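Local atomic coordinates of yuaD protein (Bacillus subtilis, PDB entry 1ORU), a protein that is of uncharacterised function but carries a MOSC domain, a family generally associated with binding molybdenum and pyridoxal phosphate. Residues Leu31-Gly36 with Arg67-Val72. Numbering follows the deposited sequence.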
ATOM      1  N   LEU A  31      -1.973  18.675  13.767  1.00 17.50           N
ATOM      2  CA  LEU A  31      -1.843  17.239  13.999  1.00 16.16           C
ATOM      3  C   LEU A  31      -0.399  16.846  13.741  1.00 17.37           C
ATOM      4  O   LEU A  31       0.272  17.434  12.890  1.00 15.23           O
ATOM      5  CB  LEU A  31      -2.726  16.427  13.047  1.00 16.95           C
ATOM      6  CG  LEU A  31      -4.247  16.424  13.200  1.00 17.27           C
ATOM      7  CD1 LEU A  31      -4.857  15.543  12.114  1.00 16.92           C
ATOM      8  CD2 LEU A  31      -4.624  15.902  14.581  1.00 17.62           C
ATOM      9  N   ASP A  32       0.081  15.859  14.488  1.00 16.31           N
ATOM     10  CA  ASP A  32       1.427  15.363  14.281  1.00 17.09           C
ATOM     11  C   ASP A  32       1.298  14.028  13.566  1.00 16.19           C
ATOM     12  O   ASP A  32       0.540  13.158  14.000  1.00 16.29           O
ATOM     13  CB  ASP A  32       2.155  15.158  15.610  1.00 18.66           C
ATOM     14  CG  ASP A  32       2.541  16.459  16.267  1.00 22.18           C
ATOM     15  OD1 ASP A  32       3.158  17.308  15.587  1.00 22.85           O
ATOM     16  OD2 ASP A  32       2.236  16.631  17.467  1.00 24.94           O
ATOM     17  N   PHE A  33       2.002  13.882  12.451  1.00 15.37           N
ATOM     18  CA  PHE A  33       2.002  12.627  11.713  1.00 14.99           C
ATOM     19  C   PHE A  33       3.340  11.975  12.031  1.00 15.66           C
ATOM     20  O   PHE A  33       4.387  12.619  11.948  1.00 15.11           O
ATOM     21  CB  PHE A  33       1.926  12.846  10.196  1.00 13.97           C
ATOM     22  CG  PHE A  33       0.563  13.228   9.684  1.00 14.72           C
ATOM     23  CD1 PHE A  33      -0.567  13.134  10.490  1.00 13.71           C
ATOM     24  CD2 PHE A  33       0.411  13.657   8.365  1.00 14.03           C
ATOM     25  CE1 PHE A  33      -1.834  13.458   9.990  1.00 15.39           C
ATOM     26  CE2 PHE A  33      -0.849  13.981   7.855  1.00 13.70           C
ATOM     27  CZ  PHE A  33      -1.971  13.882   8.671  1.00 14.18           C
ATOM     28  N   ASP A  34       3.302  10.706  12.405  1.00 16.95           N
ATOM     29  CA  ASP A  34       4.524   9.973  12.712  1.00 18.24           C
ATOM     30  C   ASP A  34       4.289   8.563  12.185  1.00 16.82           C
ATOM     31  O   ASP A  34       3.165   8.214  11.825  1.00 14.79           O
ATOM     32  CB  ASP A  34       4.761   9.940  14.227  1.00 21.96           C
ATOM     33  CG  ASP A  34       6.182   9.536  14.595  1.00 26.98           C
ATOM     34  OD1 ASP A  34       6.956   9.137  13.699  1.00 26.83           O
ATOM     35  OD2 ASP A  34       6.528   9.622  15.792  1.00 29.98           O
ATOM     36  N   TYR A  35       5.336   7.751  12.117  1.00 15.57           N
ATOM     37  CA  TYR A  35       5.148   6.391  11.640  1.00 16.92           C
ATOM     38  C   TYR A  35       4.093   5.748  12.541  1.00 16.53           C
ATOM     39  O   TYR A  35       4.216   5.771  13.764  1.00 19.33           O
ATOM     40  CB  TYR A  35       6.471   5.627  11.703  1.00 16.47           C
ATOM     41  CG  TYR A  35       7.522   6.224  10.793  1.00 17.49           C
ATOM     42  CD1 TYR A  35       7.297   6.335   9.424  1.00 15.34           C
ATOM     43  CD2 TYR A  35       8.734   6.691  11.303  1.00 16.96           C
ATOM     44  CE1 TYR A  35       8.254   6.900   8.578  1.00 16.47           C
ATOM     45  CE2 TYR A  35       9.697   7.252  10.468  1.00 17.46           C
ATOM     46  CZ  TYR A  35       9.451   7.353   9.107  1.00 15.85           C
ATOM     47  OH  TYR A  35      10.404   7.895   8.270  1.00 14.98           O
ATOM     48  N   GLY A  36       3.045   5.203  11.938  1.00 15.72           N
ATOM     49  CA  GLY A  36       1.988   4.591  12.723  1.00 16.45           C
ATOM     50  C   GLY A  36       0.720   5.427  12.707  1.00 16.64           C
ATOM     51  O   GLY A  36      -0.369   4.931  13.019  1.00 16.55           O
ATOM     52  N   ARG A  67      -4.349   1.132   7.768  1.00 18.56           N
ATOM     53  CA  ARG A  67      -5.279   2.255   7.794  1.00 17.73           C
ATOM     54  C   ARG A  67      -4.916   3.246   8.903  1.00 18.05           C
ATOM     55  O   ARG A  67      -5.647   3.400   9.884  1.00 18.25           O
ATOM     56  CB  ARG A  67      -6.699   1.715   7.986  1.00 18.61           C
ATOM     57  CG  ARG A  67      -7.158   0.794   6.848  1.00 18.55           C
ATOM     58  CD  ARG A  67      -8.376  -0.036   7.247  1.00 18.95           C
ATOM     59  NE  ARG A  67      -9.484   0.816   7.667  1.00 19.67           N
ATOM     60  CZ  ARG A  67     -10.338   1.407   6.836  1.00 21.09           C
ATOM     61  NH1 ARG A  67     -10.229   1.231   5.526  1.00 19.42           N
ATOM     62  NH2 ARG A  67     -11.283   2.205   7.320  1.00 20.81           N
ATOM     63  N   GLN A  68      -3.785   3.922   8.730  1.00 15.61           N
ATOM     64  CA  GLN A  68      -3.294   4.882   9.717  1.00 15.77           C
ATOM     65  C   GLN A  68      -3.959   6.249   9.673  1.00 15.01           C
ATOM     66  O   GLN A  68      -4.199   6.853  10.713  1.00 16.24           O
ATOM     67  CB  GLN A  68      -1.783   5.057   9.557  1.00 14.27           C
ATOM     68  CG  GLN A  68      -0.996   3.820   9.939  1.00 15.15           C
ATOM     69  CD  GLN A  68       0.462   3.908   9.532  1.00 14.29           C
ATOM     70  OE1 GLN A  68       1.017   4.996   9.407  1.00 16.18           O
ATOM     71  NE2 GLN A  68       1.092   2.756   9.339  1.00 14.71           N
ATOM     72  N   ILE A  69      -4.251   6.735   8.471  1.00 14.73           N
ATOM     73  CA  ILE A  69      -4.866   8.050   8.306  1.00 14.12           C
ATOM     74  C   ILE A  69      -6.040   7.956   7.342  1.00 14.88           C
ATOM     75  O   ILE A  69      -5.931   7.348   6.278  1.00 14.96           O
ATOM     76  CB  ILE A  69      -3.850   9.075   7.732  1.00 14.69           C
ATOM     77  CG1 ILE A  69      -2.629   9.190   8.651  1.00 17.57           C
ATOM     78  CG2 ILE A  69      -4.515  10.438   7.570  1.00 16.23           C
ATOM     79  CD1 ILE A  69      -2.921   9.830  10.005  1.00 19.42           C
ATOM     80  N   SER A  70      -7.161   8.559   7.719  1.00 14.42           N
ATOM     81  CA  SER A  70      -8.351   8.541   6.883  1.00 15.35           C
ATOM     82  C   SER A  70      -8.569   9.920   6.280  1.00 14.16           C
ATOM     83  O   SER A  70      -8.535  10.923   6.997  1.00 13.65           O
ATOM     84  CB  SER A  70      -9.566   8.140   7.719  1.00 19.91           C
ATOM     85  OG  SER A  70     -10.741   8.160   6.936  1.00 26.40           O
ATOM     86  N   ILE A  71      -8.789   9.969   4.967  1.00 12.42           N
ATOM     87  CA  ILE A  71      -9.004  11.239   4.278  1.00 13.48           C
ATOM     88  C   ILE A  71     -10.294  11.266   3.454  1.00 13.08           C
ATOM     89  O   ILE A  71     -10.643  10.287   2.795  1.00 12.09           O
ATOM     90  CB  ILE A  71      -7.848  11.561   3.299  1.00 13.66           C
ATOM     91  CG1 ILE A  71      -6.499  11.457   4.012  1.00 16.34           C
ATOM     92  CG2 ILE A  71      -8.039  12.959   2.715  1.00 12.52           C
ATOM     93  CD1 ILE A  71      -5.317  11.769   3.105  1.00 18.75           C
ATOM     94  N   VAL A  72     -10.997  12.395   3.505  1.00 13.50           N
ATOM     95  CA  VAL A  72     -12.217  12.585   2.720  1.00 13.51           C
ATOM     96  C   VAL A  72     -12.116  13.965   2.079  1.00 14.08           C
ATOM     97  O   VAL A  72     -11.389  14.829   2.567  1.00 15.36           O
ATOM     98  CB  VAL A  72     -13.511  12.542   3.588  1.00 14.28           C
ATOM     99  CG1 VAL A  72     -13.631  11.201   4.281  1.00 14.27           C
ATOM    100  CG2 VAL A  72     -13.519  13.679   4.605  1.00 15.37           C
TER
HETATM  101  O   HOH W   1       3.817   4.725   8.942  1.00 21.22           O
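Three donors converge on Q68 OE1: the backbone N of G36, 3.2 Å from OE1 in a weak, bent bond (131° at the hydrogen), a water 2.9 Å from OE1, and the backbone N of V167. The same water accepts from G36 N at 3.1 Å, so N-H, water and amide oxygen close a small triangle at the turn after strand 30-33. With CG anti to the carbonyl carbon (chi1 -68°) and the chain extended beyond it, Q68 reaches across to G36 and lies alongside its backbone, CG 3.3 Å from G36 O and CD 3.6 Å from G36 CA. The other end of the amide is held too, since NE2 donates to the carbonyl O of N65, which fixes which way round the group is turned. Cutting this side chain back to an alanine is likely to leave the N-H groups of G36 and V167 without their common acceptor, and the carbonyl of N65 without the NE2 donor. G36 itself has phi 108°, where a side chain would collide with the carbonyl O of Y35. Within the same loop, D34 OD1 accepts from Y35 N at 2.7 Å, met from above the carboxylate plane, and Y35 packs on T47 of the second subunit. Beside this polar link, I69 CD1 approaches the F33 ring obliquely, 3.8 Å from CE1. Opposite C165 of strand 163-169 stand two residues, Q68 and I69, a classic beta bulge at the start of strand 69-73. F33 and I69 both rest on L123 of strand 122-128, so this buried contact brings the small two-stranded antiparallel sheet of strands 30-33 and 171-174 against the main mixed sheet of the MOSC fold.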